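Local structure of salmonella typhimurium DB7155 bacteriophage DET7 tailspike (Bacteriophage, 2V5I) at residues 302-307 with 313-318. The protein binds and hydrolyses O-antigen polysaccharide as the receptor-binding tailspike of a myovirus, with a trimeric beta-helix architecture like that of podoviral tailspikes. Residues are numbered along the deposited sequence; the frame is centred on the assembly and turned at random. Where two conformers were deposited one is given.
Sequences PDRPGD and YPFHQL
R304 reaches across to the backbone of Y313 and P314, joining two type II beta turns, R304 to D307 and P314 to Q317, in the long loop that leaves the parallel beta-helix after strand 290-291 and rejoins it at strand 323-330. Its chain is extended from CG to NE, carrying the guanidinium end-on to one carbonyl: NH1 and NH2 both donate to Y313 O, at 2.9 Å and 3.0 Å. The NH1 bond lies in the carbonyl plane, while NH2 comes in from above it. NH2 adds a weak bond to P314 O and a salt bridge to D295; NH1 also binds L308 O. These bonds should hold the guanidinium's rotation fixed.

L318 meets R304 from the opposite direction and lays CD2 over the centre of one guanidinium face, 3.5 Å above its plane. F315 CE1 sits over the other face, with the phenyl ring turned 79° to the guanidinium, so this is no parallel stack. Beyond the guanidinium, F315 runs back past the arginine toward the start of 302-307, its CG anti to its own carbonyl carbon (chi1 -72°), and its tip atom CZ stops 3.7 Å from P302 C.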
# COMPACT_ATOMS: atom_id res chain seq x y z
N PRO A 302 -24.30 -11.29 -30.03
CA PRO A 302 -23.09 -11.99 -30.50
C PRO A 302 -21.91 -11.11 -30.86
O PRO A 302 -20.81 -11.63 -31.12
CB PRO A 302 -23.59 -12.71 -31.76
CG PRO A 302 -24.59 -11.80 -32.33
CD PRO A 302 -25.28 -11.14 -31.13
N ASP A 303 -22.11 -9.79 -30.85
CA ASP A 303 -21.08 -8.84 -31.24
C ASP A 303 -21.11 -7.64 -30.28
O ASP A 303 -21.83 -7.70 -29.28
CB ASP A 303 -21.56 -8.35 -32.63
CG ASP A 303 -23.02 -7.66 -32.62
OD1 ASP A 303 -24.00 -8.00 -31.86
OD2 ASP A 303 -23.23 -6.75 -33.45
N ARG A 304 -20.38 -6.58 -30.61
CA ARG A 304 -20.33 -5.36 -29.82
C ARG A 304 -20.56 -4.16 -30.69
O ARG A 304 -19.61 -3.52 -31.12
CB ARG A 304 -18.93 -5.22 -29.21
CG ARG A 304 -18.51 -6.37 -28.30
CD ARG A 304 -17.28 -5.98 -27.45
NE ARG A 304 -16.73 -7.07 -26.67
CZ ARG A 304 -15.77 -7.90 -27.11
NH1 ARG A 304 -15.34 -7.79 -28.34
NH2 ARG A 304 -15.25 -8.83 -26.33
N PRO A 305 -21.82 -3.79 -30.88
CA PRO A 305 -22.08 -2.59 -31.68
C PRO A 305 -21.41 -1.36 -31.05
O PRO A 305 -21.62 -1.10 -29.88
CB PRO A 305 -23.60 -2.44 -31.67
CG PRO A 305 -24.15 -3.69 -31.09
CD PRO A 305 -23.03 -4.49 -30.43
N GLY A 306 -20.63 -0.64 -31.86
CA GLY A 306 -19.95 0.59 -31.44
C GLY A 306 -18.61 0.35 -30.71
O GLY A 306 -17.95 1.31 -30.23
N ASP A 307 -18.18 -0.90 -30.61
CA ASP A 307 -16.98 -1.25 -29.84
C ASP A 307 -16.08 -2.20 -30.64
O ASP A 307 -16.32 -2.45 -31.85
CB ASP A 307 -17.38 -1.83 -28.48
CG ASP A 307 -16.42 -1.41 -27.34
OD1 ASP A 307 -15.21 -1.59 -27.53
OD2 ASP A 307 -16.87 -0.99 -26.24
N TYR A 313 -11.32 -9.50 -30.29
CA TYR A 313 -11.23 -9.89 -28.87
C TYR A 313 -12.49 -10.65 -28.52
O TYR A 313 -13.59 -10.05 -28.49
CB TYR A 313 -11.18 -8.67 -27.95
CG TYR A 313 -9.88 -7.91 -28.07
CD1 TYR A 313 -8.71 -8.41 -27.50
CD2 TYR A 313 -9.81 -6.78 -28.83
CE1 TYR A 313 -7.52 -7.73 -27.63
CE2 TYR A 313 -8.60 -6.11 -29.01
CZ TYR A 313 -7.47 -6.60 -28.40
OH TYR A 313 -6.29 -5.92 -28.56
N PRO A 314 -12.38 -11.95 -28.18
CA PRO A 314 -13.52 -12.70 -27.66
C PRO A 314 -14.15 -12.08 -26.40
O PRO A 314 -13.53 -11.24 -25.71
CB PRO A 314 -12.94 -14.07 -27.30
CG PRO A 314 -11.68 -14.17 -28.09
CD PRO A 314 -11.17 -12.79 -28.24
N PHE A 315 -15.37 -12.47 -26.11
CA PHE A 315 -16.04 -11.97 -24.93
C PHE A 315 -15.18 -12.29 -23.68
O PHE A 315 -14.57 -13.37 -23.57
CB PHE A 315 -17.45 -12.53 -24.75
CG PHE A 315 -18.46 -11.97 -25.73
CD1 PHE A 315 -18.58 -10.60 -25.93
CD2 PHE A 315 -19.33 -12.81 -26.41
CE1 PHE A 315 -19.52 -10.06 -26.80
CE2 PHE A 315 -20.31 -12.26 -27.31
CZ PHE A 315 -20.40 -10.93 -27.49
N HIS A 316 -15.07 -11.27 -22.83
CA HIS A 316 -14.29 -11.31 -21.60
C HIS A 316 -12.78 -11.10 -21.84
O HIS A 316 -12.00 -11.25 -20.91
CB HIS A 316 -14.59 -12.54 -20.73
CG HIS A 316 -16.03 -12.63 -20.32
ND1 HIS A 316 -16.67 -11.66 -19.59
CD2 HIS A 316 -16.94 -13.60 -20.55
CE1 HIS A 316 -17.93 -12.03 -19.39
NE2 HIS A 316 -18.12 -13.21 -19.97
N GLN A 317 -12.40 -10.76 -23.07
CA GLN A 317 -10.98 -10.56 -23.42
C GLN A 317 -10.64 -9.13 -23.90
O GLN A 317 -9.60 -8.92 -24.51
CB GLN A 317 -10.51 -11.64 -24.43
CG GLN A 317 -10.72 -13.02 -23.87
CD GLN A 317 -9.98 -14.09 -24.62
OE1 GLN A 317 -8.97 -13.83 -25.27
NE2 GLN A 317 -10.49 -15.32 -24.54
N LEU A 318 -11.50 -8.14 -23.67
CA LEU A 318 -11.18 -6.77 -24.07
C LEU A 318 -9.97 -6.22 -23.33
O LEU A 318 -9.79 -6.52 -22.14
CB LEU A 318 -12.35 -5.83 -23.90
CG LEU A 318 -13.52 -6.03 -24.90
CD1 LEU A 318 -14.72 -5.22 -24.39
CD2 LEU A 318 -13.16 -5.66 -26.32